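Local atomic coordinates of A-adding tRNA nucleotidyltransferase (Aquifex aeolicus, PDB entry 4WC2), a protein that adds the terminal adenosine to tRNA ending in CC, using ATP and magnesium, to complete the 3' CCA end. Residues L11-V16 with S114-D119; D105-A110 with R139-V144; D149-L154 with G190-E195. All coordinates share one frame; numbering follows the deposited sequence.

Contact 1 (L11-V16 with S114-D119); sequences LRAYIV and SVNLED
The Arg12 side chain crosses that of Asn116 at about a right angle, ND2 of Asn116 lying over one face of the guanidinium, offset toward its rim. Since both groups are donors there, this is packing. Two carboxylates take up the charge of the arginine. NH1 of Arg12 reaches OE2 of Glu118 at 3.0 Å, in the guanidinium plane but on the anti side of the carboxylate and tilted out of its plane; NH2 bonds weakly to OD2 of Asp119. Bends at chi2 (-96°) and chi3 (-61°) fold the Arg12 chain back so that NE also donates to OH of Tyr14 (2.9 Å), a bond that helps fix the rotation of the guanidinium. The Tyr14 ring stands steeply to the Asn116 amide (79°), while OD1 of that amide accepts from Ala13 N on an in-plane lone pair. Ser114, whose OG accepts from Asn116 N in an ST turn, also gives its hydroxyl proton to OD1 of Asp119 (2.7 Å). On the face away from Tyr14, the two methyls of Val115 fork between Ala13 CB (CG2, 3.6 Å) and Ile15 CG1 (CG1, 3.7 Å). Strand 12-16 runs antiparallel between strands 31-37 and 112-114 in the head-domain sheet, and Tyr14 and Val16 pack on Leu97 of helix 97-101.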
loop_
_atom_site.group_PDB
_atom_site.type_symbol
_atom_site.label_atom_id
_atom_site.label_comp_id
_atom_site.label_asym_id
_atom_site.label_seq_id
_atom_site.Cartn_x
_atom_site.Cartn_y
_atom_site.Cartn_z
ATOM N N LEU A 11 22.910 -25.417 15.618
ATOM C CA LEU A 11 22.839 -24.044 15.137
ATOM C C LEU A 11 21.957 -23.162 16.012
ATOM O O LEU A 11 21.366 -23.618 16.993
ATOM C CB LEU A 11 22.319 -24.009 13.698
ATOM C CG LEU A 11 23.095 -24.811 12.654
ATOM C CD1 LEU A 11 22.450 -24.666 11.284
ATOM C CD2 LEU A 11 24.563 -24.396 12.614
ATOM N N ARG A 12 21.885 -21.889 15.635
ATOM C CA ARG A 12 21.026 -20.915 16.291
ATOM C C ARG A 12 20.177 -20.202 15.240
ATOM O O ARG A 12 20.712 -19.590 14.314
ATOM C CB ARG A 12 21.853 -19.900 17.082
ATOM C CG ARG A 12 22.807 -20.505 18.100
ATOM C CD ARG A 12 22.200 -20.532 19.490
ATOM N NE ARG A 12 21.893 -19.190 19.976
ATOM C CZ ARG A 12 21.317 -18.932 21.145
ATOM N NH1 ARG A 12 20.977 -19.929 21.954
ATOM N NH2 ARG A 12 21.074 -17.675 21.503
ATOM N N ALA A 13 18.858 -20.299 15.374
ATOM C CA ALA A 13 17.946 -19.618 14.460
ATOM C C ALA A 13 17.182 -18.523 15.198
ATOM O O ALA A 13 16.960 -18.627 16.404
ATOM C CB ALA A 13 16.986 -20.611 13.824
ATOM N N TYR A 14 16.795 -17.471 14.481
ATOM C CA TYR A 14 16.075 -16.357 15.098
ATOM C C TYR A 14 14.980 -15.810 14.188
ATOM O O TYR A 14 15.204 -15.611 13.000
ATOM C CB TYR A 14 17.042 -15.219 15.455
ATOM C CG TYR A 14 18.250 -15.630 16.274
ATOM C CD1 TYR A 14 18.234 -15.557 17.662
ATOM C CD2 TYR A 14 19.413 -16.078 15.657
ATOM C CE1 TYR A 14 19.340 -15.930 18.411
ATOM C CE2 TYR A 14 20.521 -16.453 16.398
ATOM C CZ TYR A 14 20.480 -16.376 17.773
ATOM O OH TYR A 14 21.583 -16.746 18.511
ATOM N N ILE A 15 13.797 -15.566 14.743
ATOM C CA ILE A 15 12.800 -14.756 14.052
ATOM C C ILE A 15 13.325 -13.323 14.062
ATOM O O ILE A 15 13.882 -12.872 15.062
ATOM C CB ILE A 15 11.411 -14.851 14.712
ATOM C CG1 ILE A 15 10.866 -16.276 14.578
ATOM C CG2 ILE A 15 10.443 -13.856 14.084
ATOM C CD1 ILE A 15 9.510 -16.480 15.220
ATOM N N VAL A 16 13.174 -12.615 12.948
ATOM C CA VAL A 16 13.917 -11.377 12.749
ATOM C C VAL A 16 13.115 -10.298 12.022
ATOM O O VAL A 16 12.299 -10.594 11.148
ATOM C CB VAL A 16 15.234 -11.675 11.968
ATOM C CG1 VAL A 16 15.547 -10.600 10.942
ATOM C CG2 VAL A 16 16.391 -11.861 12.932
ATOM N N SER A 114 14.440 -15.356 19.686
ATOM C CA SER A 114 15.107 -16.649 19.551
ATOM C C SER A 114 14.147 -17.836 19.516
ATOM O O SER A 114 13.338 -18.025 20.425
ATOM C CB SER A 114 16.098 -16.845 20.695
ATOM O OG SER A 114 16.583 -18.175 20.711
ATOM N N VAL A 115 14.250 -18.632 18.456
ATOM C CA VAL A 115 13.498 -19.880 18.343
ATOM C C VAL A 115 14.347 -21.071 18.788
ATOM O O VAL A 115 13.927 -22.219 18.660
ATOM C CB VAL A 115 12.995 -20.121 16.904
ATOM C CG1 VAL A 115 11.838 -19.192 16.577
ATOM C CG2 VAL A 115 14.121 -19.948 15.910
ATOM N N ASN A 116 15.552 -20.798 19.279
ATOM C CA ASN A 116 16.404 -21.841 19.844
ATOM C C ASN A 116 15.830 -22.345 21.168
ATOM O O ASN A 116 15.317 -21.560 21.953
ATOM C CB ASN A 116 17.824 -21.319 20.051
ATOM C CG ASN A 116 18.362 -20.596 18.835
ATOM O OD1 ASN A 116 18.186 -21.042 17.701
ATOM N ND2 ASN A 116 19.018 -19.465 19.065
ATOM N N LEU A 117 15.940 -23.648 21.425
ATOM C CA LEU A 117 15.209 -24.284 22.528
ATOM C C LEU A 117 15.580 -23.829 23.943
ATOM O O LEU A 117 14.708 -23.743 24.807
ATOM C CB LEU A 117 15.372 -25.804 22.446
ATOM C CG LEU A 117 14.595 -26.487 21.320
ATOM C CD1 LEU A 117 14.734 -27.994 21.399
ATOM C CD2 LEU A 117 13.135 -26.082 21.367
ATOM N N GLU A 118 16.857 -23.557 24.191
ATOM C CA GLU A 118 17.292 -23.194 25.541
ATOM C C GLU A 118 16.746 -21.833 25.984
ATOM O O GLU A 118 16.180 -21.704 27.070
ATOM C CB GLU A 118 18.825 -23.205 25.637
ATOM C CG GLU A 118 19.561 -22.465 24.523
ATOM C CD GLU A 118 19.741 -23.302 23.271
ATOM O OE1 GLU A 118 19.101 -24.370 23.167
ATOM O OE2 GLU A 118 20.528 -22.896 22.390
ATOM N N ASP A 119 16.930 -20.824 25.140
ATOM C CA ASP A 119 16.507 -19.457 25.430
ATOM C C ASP A 119 15.131 -19.109 24.848
ATOM O O ASP A 119 14.744 -17.944 24.848
ATOM C CB ASP A 119 17.560 -18.458 24.942
ATOM C CG ASP A 119 17.801 -18.536 23.451
ATOM O OD1 ASP A 119 17.526 -19.596 22.850
ATOM O OD2 ASP A 119 18.276 -17.532 22.882
#

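Contact 2 (D105-A110 with R139-V144); sequences DFTINA and RVLHPV. With APC (diphosphomethylphosphonic acid adenosyl ester), chain C.
Leu141 lays its CD2 methyl against CG2 of Thr107 at 3.6 Å and, more loosely, against CB of Ala110; Phe127 touches all three residues. Beside this apolar patch the backbone of Thr107 is tied across the contact: its N donates to O of Arg139 at 3.0 Å. The Thr107 hydroxyl and NE of Arg139 both turn to the Asp132 carboxylate, so one acid serves both segments. Phe106 meets Val140 with its edge, CE1 lying 3.9 Å from CG1 of Val140, and Ala156 and Phe159 of helix 151-163 also pack on it. Arg103, Arg104 and Asp105 form the Arg-Arg-Asp motif of class II tRNA nucleotidyltransferases, which reads the ribose of the incoming nucleotide. Asp105 CG sits between its own backbone N and carbonyl carbon (chi1 46°), which brings the carboxylate to the nucleotide while CB rests over the centre of the Phe106 ring, 3.6 Å above its plane. OD1 accepts O2' of the ATP analogue (2.8 Å) and ND2 of Asn109 (3.1 Å), the amide arriving on the syn side but tilted out of the carboxylate plane; Phe106 N bonds to OD1 from the same face. An alanine in place of Asp105 is likely to deprive the ribose hydroxyl of its acceptor, leave Arg155 without its salt-bridge mate at OD2 and let the Asn109 amide turn. Asn109 O accepts a weak bond from O3' of the analogue at 3.4 Å.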
loop_
_atom_site.group_PDB
_atom_site.type_symbol
_atom_site.label_atom_id
_atom_site.label_comp_id
_atom_site.label_asym_id
_atom_site.label_seq_id
_atom_site.Cartn_x
_atom_site.Cartn_y
_atom_site.Cartn_z
ATOM N N ASP A 105 17.450 -1.094 8.766
ATOM C CA ASP A 105 17.094 0.319 8.663
ATOM C C ASP A 105 16.859 0.991 10.013
ATOM O O ASP A 105 17.602 1.889 10.402
ATOM C CB ASP A 105 15.853 0.494 7.778
ATOM C CG ASP A 105 14.754 -0.495 8.111
ATOM O OD1 ASP A 105 14.845 -1.151 9.173
ATOM O OD2 ASP A 105 13.796 -0.609 7.316
ATOM N N PHE A 106 15.823 0.563 10.724
ATOM C CA PHE A 106 15.433 1.231 11.958
ATOM C C PHE A 106 15.407 0.279 13.153
ATOM O O PHE A 106 15.193 -0.926 13.001
ATOM C CB PHE A 106 14.071 1.897 11.773
ATOM C CG PHE A 106 13.917 2.577 10.444
ATOM C CD1 PHE A 106 14.678 3.690 10.128
ATOM C CD2 PHE A 106 13.018 2.099 9.508
ATOM C CE1 PHE A 106 14.543 4.315 8.902
ATOM C CE2 PHE A 106 12.878 2.719 8.280
ATOM C CZ PHE A 106 13.643 3.827 7.977
ATOM N N THR A 107 15.628 0.842 14.337
ATOM C CA THR A 107 15.757 0.071 15.572
ATOM C C THR A 107 14.568 -0.851 15.835
ATOM O O THR A 107 14.741 -1.978 16.291
ATOM C CB THR A 107 15.935 1.001 16.788
ATOM O OG1 THR A 107 14.819 1.899 16.879
ATOM C CG2 THR A 107 17.218 1.798 16.663
ATOM N N ILE A 108 13.364 -0.368 15.546
ATOM C CA ILE A 108 12.160 -1.165 15.743
ATOM C C ILE A 108 12.107 -2.334 14.763
ATOM O O ILE A 108 11.412 -3.321 15.002
ATOM C CB ILE A 108 10.882 -0.316 15.603
ATOM C CG1 ILE A 108 10.835 0.374 14.239
ATOM C CG2 ILE A 108 10.803 0.708 16.723
ATOM C CD1 ILE A 108 9.517 1.058 13.955
ATOM N N ASN A 109 12.845 -2.223 13.663
ATOM C CA ASN A 109 12.967 -3.324 12.713
ATOM C C ASN A 109 14.189 -4.195 12.983
ATOM O O ASN A 109 14.386 -5.222 12.334
ATOM C CB ASN A 109 13.028 -2.789 11.281
ATOM C CG ASN A 109 11.713 -2.199 10.823
ATOM O OD1 ASN A 109 10.659 -2.488 11.389
ATOM N ND2 ASN A 109 11.765 -1.370 9.784
ATOM N N ALA A 110 15.002 -3.786 13.951
ATOM C CA ALA A 110 16.315 -4.393 14.157
ATOM C C ALA A 110 16.344 -5.484 15.227
ATOM O O ALA A 110 17.412 -6.003 15.547
ATOM C CB ALA A 110 17.330 -3.314 14.500
ATOM N N ARG A 139 14.007 5.539 14.392
ATOM C CA ARG A 139 15.413 5.884 14.570
ATOM C C ARG A 139 16.361 4.997 13.760
ATOM O O ARG A 139 16.276 3.772 13.816
ATOM C CB ARG A 139 15.774 5.806 16.054
ATOM C CG ARG A 139 17.221 6.129 16.360
ATOM C CD ARG A 139 17.530 5.875 17.824
ATOM N NE ARG A 139 16.544 6.495 18.704
ATOM C CZ ARG A 139 16.645 7.730 19.183
ATOM N NH1 ARG A 139 17.691 8.485 18.871
ATOM N NH2 ARG A 139 15.699 8.212 19.976
ATOM N N VAL A 140 17.262 5.621 13.009
ATOM C CA VAL A 140 18.259 4.885 12.236
ATOM C C VAL A 140 19.378 4.367 13.137
ATOM O O VAL A 140 19.602 4.891 14.229
ATOM C CB VAL A 140 18.866 5.752 11.112
ATOM C CG1 VAL A 140 17.810 6.086 10.067
ATOM C CG2 VAL A 140 19.483 7.015 11.683
ATOM N N LEU A 141 20.072 3.332 12.676
ATOM C CA LEU A 141 21.138 2.718 13.459
ATOM C C LEU A 141 22.451 3.502 13.385
ATOM O O LEU A 141 23.221 3.519 14.343
ATOM C CB LEU A 141 21.362 1.275 13.004
ATOM C CG LEU A 141 20.157 0.343 13.155
ATOM C CD1 LEU A 141 20.444 -1.023 12.574
ATOM C CD2 LEU A 141 19.779 0.210 14.607
ATOM N N HIS A 142 22.708 4.144 12.248
ATOM C CA HIS A 142 23.962 4.868 12.037
ATOM C C HIS A 142 23.740 6.113 11.177
ATOM O O HIS A 142 22.790 6.161 10.398
ATOM C CB HIS A 142 25.004 3.946 11.396
ATOM C CG HIS A 142 24.472 3.137 10.256
ATOM N ND1 HIS A 142 23.907 1.891 10.430
ATOM C CD2 HIS A 142 24.412 3.397 8.930
ATOM C CE1 HIS A 142 23.525 1.418 9.256
ATOM N NE2 HIS A 142 23.819 2.311 8.330
ATOM N N PRO A 143 24.615 7.127 11.321
ATOM C CA PRO A 143 24.471 8.406 10.609
ATOM C C PRO A 143 24.402 8.292 9.081
ATOM O O PRO A 143 23.769 9.135 8.442
ATOM C CB PRO A 143 25.728 9.174 11.023
ATOM C CG PRO A 143 26.082 8.615 12.348
ATOM C CD PRO A 143 25.735 7.163 12.280
ATOM N N VAL A 144 25.032 7.269 8.510
ATOM C CA VAL A 144 25.099 7.130 7.056
ATOM C C VAL A 144 23.958 6.270 6.509
ATOM O O VAL A 144 23.943 5.933 5.325
ATOM C CB VAL A 144 26.452 6.535 6.604
ATOM C CG1 VAL A 144 27.596 7.369 7.136
ATOM C CG2 VAL A 144 26.593 5.103 7.069
HETATM P PG APC C . 6.514 -4.803 4.862
HETATM O O1G APC C . 6.209 -6.266 5.096
HETATM O O2G APC C . 7.259 -4.639 3.520
HETATM O O3G APC C . 5.183 -4.007 4.813
HETATM P PB APC C . 8.809 -4.862 6.426
HETATM O O1B APC C . 9.413 -4.058 7.577
HETATM O O2B APC C . 8.628 -6.311 6.866
HETATM O O3B APC C . 7.426 -4.252 6.048
HETATM P PA APC C . 10.416 -6.343 4.293
HETATM O O1A APC C . 9.217 -7.343 4.360
HETATM O O2A APC C . 10.837 -6.160 2.765
HETATM C C3A APC C . 9.941 -4.725 4.964
HETATM O "O5'" APC C . 11.671 -6.937 5.086
HETATM C "C5'" APC C . 11.745 -6.768 6.448
HETATM C "C4'" APC C . 13.177 -6.670 6.853
HETATM O "O4'" APC C . 13.898 -6.308 5.831
HETATM C "C3'" APC C . 13.364 -5.564 8.045
HETATM O "O3'" APC C . 14.322 -6.093 9.099
HETATM C "C2'" APC C . 13.814 -4.565 7.539
HETATM O "O2'" APC C . 14.801 -3.876 8.494
HETATM C "C1'" APC C . 14.596 -5.084 6.233
HETATM N N9 APC C . 14.557 -4.180 5.271
HETATM C C8 APC C . 13.666 -3.913 4.267
HETATM N N7 APC C . 14.186 -2.869 3.606
HETATM C C5 APC C . 15.372 -2.523 4.206
HETATM C C6 APC C . 16.343 -1.538 3.969
HETATM N N6 APC C . 16.234 -0.587 2.898
HETATM N N1 APC C . 17.446 -1.362 4.680
HETATM C C2 APC C . 17.643 -2.225 5.733
HETATM N N3 APC C . 16.709 -3.215 6.009
HETATM C C4 APC C . 15.599 -3.353 5.248
#

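Contact 3 (D149-L154 with G190-E195); sequences DPVRIL and GRLINE. With APC (diphosphomethylphosphonic acid adenosyl ester), chain C; nucleotides of chain B.
Asp149 and Arg191 join in a salt bridge, OD2 to NH2, beside the adenine of the ATP analogue. Asp149 and Arg152 are the Asp and Arg of the Glu-Asp-x-x-Arg motif, which in class II tRNA nucleotidyltransferases reads the base from the neck domain. OD2 of Asp149 also takes a weak bond from N6 of the analogue (2.9 Å), and N1 of the base accepts two weak, bent bonds, from NE (2.9 Å) and NH2 of Arg152. Together these polar groups match the donor and acceptor on the Watson-Crick edge of adenine. The Asp149 carboxylate and the Arg191 guanidinium stand 67° apart, and the arginine bends at chi3 (61°) on its way to the acid. CG2 of Val151 lies over one face of the Arg191 guanidinium, 3.7 Å from its plane and offset toward the rim. Asp149 is itself steadied by its place before helix 151-163, where OD1 accepts a weak capping bond from Val151 N. Beyond this layer, helices 151-163 and 189-200 pack through apolar groups. CG1 of Val151, anti to the backbone N (chi1 -178°), meets CG of Glu195 at 3.7 Å, and CD2 of Leu192 touches CG2 of Val151 at 3.9 Å and, less closely, CD1 of Leu154. The Glu195 carboxylate pairs with Arg158. Asp149, Arg152 and Arg191 each pack on cytosine of the bound RNA, and on helix 189-200 OD1 of Asn194 lies 3.1 Å from O2' of A73 of chain B.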
loop_
_atom_site.group_PDB
_atom_site.type_symbol
_atom_site.label_atom_id
_atom_site.label_comp_id
_atom_site.label_asym_id
_atom_site.label_seq_id
_atom_site.Cartn_x
_atom_site.Cartn_y
_atom_site.Cartn_z
ATOM N N ASP A 149 21.164 3.718 1.829
ATOM C CA ASP A 149 19.977 3.331 1.079
ATOM C C ASP A 149 18.931 4.445 1.105
ATOM O O ASP A 149 18.069 4.467 1.984
ATOM C CB ASP A 149 19.388 2.034 1.641
ATOM C CG ASP A 149 18.476 1.330 0.652
ATOM O OD1 ASP A 149 18.077 1.962 -0.349
ATOM O OD2 ASP A 149 18.160 0.142 0.876
ATOM N N PRO A 150 19.009 5.377 0.141
ATOM C CA PRO A 150 18.084 6.515 0.045
ATOM C C PRO A 150 16.611 6.105 0.041
ATOM O O PRO A 150 15.758 6.904 0.426
ATOM C CB PRO A 150 18.471 7.164 -1.284
ATOM C CG PRO A 150 19.910 6.824 -1.446
ATOM C CD PRO A 150 20.059 5.434 -0.891
ATOM N N VAL A 151 16.321 4.876 -0.374
ATOM C CA VAL A 151 14.955 4.358 -0.357
ATOM C C VAL A 151 14.364 4.447 1.049
ATOM O O VAL A 151 13.171 4.716 1.221
ATOM C CB VAL A 151 14.905 2.897 -0.851
ATOM C CG1 VAL A 151 13.476 2.380 -0.865
ATOM C CG2 VAL A 151 15.522 2.790 -2.238
ATOM N N ARG A 152 15.220 4.249 2.049
ATOM C CA ARG A 152 14.815 4.315 3.449
ATOM C C ARG A 152 14.141 5.643 3.784
ATOM O O ARG A 152 13.254 5.686 4.640
ATOM C CB ARG A 152 16.019 4.092 4.368
ATOM C CG ARG A 152 16.639 2.704 4.254
ATOM C CD ARG A 152 17.878 2.579 5.119
ATOM N NE ARG A 152 18.603 1.336 4.864
ATOM C CZ ARG A 152 19.780 1.029 5.401
ATOM N NH1 ARG A 152 20.378 1.877 6.229
ATOM N NH2 ARG A 152 20.363 -0.126 5.107
ATOM N N ILE A 153 14.553 6.711 3.099
ATOM C CA ILE A 153 13.933 8.024 3.272
ATOM C C ILE A 153 12.421 7.908 3.178
ATOM O O ILE A 153 11.695 8.429 4.027
ATOM C CB ILE A 153 14.420 9.047 2.224
ATOM C CG1 ILE A 153 15.913 9.331 2.395
ATOM C CG2 ILE A 153 13.624 10.343 2.325
ATOM C CD1 ILE A 153 16.477 10.242 1.327
ATOM N N LEU A 154 11.952 7.203 2.154
ATOM C CA LEU A 154 10.528 6.949 2.015
ATOM C C LEU A 154 10.055 6.026 3.130
ATOM O O LEU A 154 9.091 6.340 3.837
ATOM C CB LEU A 154 10.210 6.343 0.647
ATOM C CG LEU A 154 10.489 7.232 -0.566
ATOM C CD1 LEU A 154 9.860 6.645 -1.816
ATOM C CD2 LEU A 154 9.989 8.645 -0.329
ATOM N N GLY A 190 13.259 1.922 -9.599
ATOM C CA GLY A 190 12.405 0.798 -9.265
ATOM C C GLY A 190 12.091 0.638 -7.791
ATOM O O GLY A 190 10.939 0.413 -7.420
ATOM N N ARG A 191 13.114 0.748 -6.951
ATOM C CA ARG A 191 12.941 0.584 -5.512
ATOM C C ARG A 191 12.094 1.710 -4.920
ATOM O O ARG A 191 11.257 1.476 -4.046
ATOM C CB ARG A 191 14.303 0.521 -4.817
ATOM C CG ARG A 191 15.176 -0.640 -5.277
ATOM C CD ARG A 191 16.513 -0.655 -4.552
ATOM N NE ARG A 191 16.350 -0.803 -3.108
ATOM C CZ ARG A 191 17.357 -0.857 -2.243
ATOM N NH1 ARG A 191 18.610 -0.776 -2.672
ATOM N NH2 ARG A 191 17.113 -0.992 -0.948
ATOM N N LEU A 192 12.312 2.929 -5.405
ATOM C CA LEU A 192 11.533 4.083 -4.966
ATOM C C LEU A 192 10.068 3.936 -5.359
ATOM O O LEU A 192 9.171 4.077 -4.520
ATOM C CB LEU A 192 12.104 5.370 -5.558
ATOM C CG LEU A 192 13.530 5.728 -5.141
ATOM C CD1 LEU A 192 13.980 6.992 -5.846
ATOM C CD2 LEU A 192 13.619 5.891 -3.633
ATOM N N ILE A 193 9.837 3.657 -6.638
ATOM C CA ILE A 193 8.485 3.456 -7.148
ATOM C C ILE A 193 7.785 2.344 -6.369
ATOM O O ILE A 193 6.621 2.480 -5.998
ATOM C CB ILE A 193 8.493 3.124 -8.664
ATOM C CG1 ILE A 193 8.298 4.396 -9.493
ATOM C CG2 ILE A 193 7.390 2.141 -9.019
ATOM C CD1 ILE A 193 9.366 5.448 -9.289
ATOM N N ASN A 194 8.511 1.265 -6.095
ATOM C CA ASN A 194 7.966 0.141 -5.343
ATOM C C ASN A 194 7.610 0.539 -3.914
ATOM O O ASN A 194 6.599 0.091 -3.368
ATOM C CB ASN A 194 8.959 -1.022 -5.334
ATOM C CG ASN A 194 8.347 -2.308 -4.816
ATOM O OD1 ASN A 194 8.543 -2.682 -3.658
ATOM N ND2 ASN A 194 7.601 -2.995 -5.674
ATOM N N GLU A 195 8.441 1.384 -3.313
ATOM C CA GLU A 195 8.169 1.890 -1.973
ATOM C C GLU A 195 6.893 2.730 -1.968
ATOM O O GLU A 195 6.080 2.633 -1.049
ATOM C CB GLU A 195 9.346 2.715 -1.453
ATOM C CG GLU A 195 9.868 2.254 -0.105
ATOM C CD GLU A 195 8.777 2.156 0.945
ATOM O OE1 GLU A 195 8.713 1.117 1.637
ATOM O OE2 GLU A 195 7.988 3.116 1.084
HETATM P PG APC C . 6.514 -4.803 4.862
HETATM O O1G APC C . 6.209 -6.266 5.096
HETATM O O2G APC C . 7.259 -4.639 3.520
HETATM O O3G APC C . 5.183 -4.007 4.813
HETATM P PB APC C . 8.809 -4.862 6.426
HETATM O O1B APC C . 9.413 -4.058 7.577
HETATM O O2B APC C . 8.628 -6.311 6.866
HETATM O O3B APC C . 7.426 -4.252 6.048
HETATM P PA APC C . 10.416 -6.343 4.293
HETATM O O1A APC C . 9.217 -7.343 4.360
HETATM O O2A APC C . 10.837 -6.160 2.765
HETATM C C3A APC C . 9.941 -4.725 4.964
HETATM O "O5'" APC C . 11.671 -6.937 5.086
HETATM C "C5'" APC C . 11.745 -6.768 6.448
HETATM C "C4'" APC C . 13.177 -6.670 6.853
HETATM O "O4'" APC C . 13.898 -6.308 5.831
HETATM C "C3'" APC C . 13.364 -5.564 8.045
HETATM O "O3'" APC C . 14.322 -6.093 9.099
HETATM C "C2'" APC C . 13.814 -4.565 7.539
HETATM O "O2'" APC C . 14.801 -3.876 8.494
HETATM C "C1'" APC C . 14.596 -5.084 6.233
HETATM N N9 APC C . 14.557 -4.180 5.271
HETATM C C8 APC C . 13.666 -3.913 4.267
HETATM N N7 APC C . 14.186 -2.869 3.606
HETATM C C5 APC C . 15.372 -2.523 4.206
HETATM C C6 APC C . 16.343 -1.538 3.969
HETATM N N6 APC C . 16.234 -0.587 2.898
HETATM N N1 APC C . 17.446 -1.362 4.680
HETATM C C2 APC C . 17.643 -2.225 5.733
HETATM N N3 APC C . 16.709 -3.215 6.009
HETATM C C4 APC C . 15.599 -3.353 5.248
ATOM P P A B 73 12.009 -2.469 -10.886
ATOM O OP1 A B 73 11.402 -1.183 -11.315
ATOM O OP2 A B 73 13.452 -2.720 -11.144
ATOM O "O5'" A B 73 11.738 -2.691 -9.328
ATOM C "C5'" A B 73 12.515 -3.604 -8.555
ATOM C "C4'" A B 73 11.769 -4.040 -7.315
ATOM O "O4'" A B 73 10.659 -4.904 -7.681
ATOM C "C3'" A B 73 12.535 -4.869 -6.295
ATOM O "O3'" A B 73 13.417 -4.116 -5.479
ATOM C "C2'" A B 73 11.406 -5.532 -5.516
ATOM O "O2'" A B 73 10.808 -4.610 -4.616
ATOM C "C1'" A B 73 10.410 -5.826 -6.635
ATOM N N9 A B 73 10.566 -7.206 -7.139
ATOM C C8 A B 73 11.356 -7.685 -8.155
ATOM N N7 A B 73 11.269 -8.980 -8.339
ATOM C C5 A B 73 10.373 -9.389 -7.362
ATOM C C6 A B 73 9.858 -10.651 -7.020
ATOM N N6 A B 73 10.185 -11.781 -7.652
ATOM N N1 A B 73 8.982 -10.715 -5.993
ATOM C C2 A B 73 8.655 -9.582 -5.358
ATOM N N3 A B 73 9.070 -8.338 -5.588
ATOM C C4 A B 73 9.939 -8.310 -6.613
#

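How the contacts relate
Contacts 2 and 3 are buried and share the bound nucleotide, one at its ribose and the other at its base; contact 1 is partly buried, at a loop end of the head-domain sheet, about 22 Å from contact 2 between centres. Contacts 1 and 2 interleave along the chain, 105-110 leading through strand 112-114 to 114-119. Contacts 2 and 3 touch directly: CZ of Phe106 packs on O of Arg152 at 3.8 Å, and Asp105 CB on the Arg152 chain. In contact 1 acids and arginine pair with one another toward solvent, whereas Asp105 in contact 2 and Asp149 in contact 3 also bind the ATP analogue, next to apolar packing of loops in contact 2 and of two helices in contact 3.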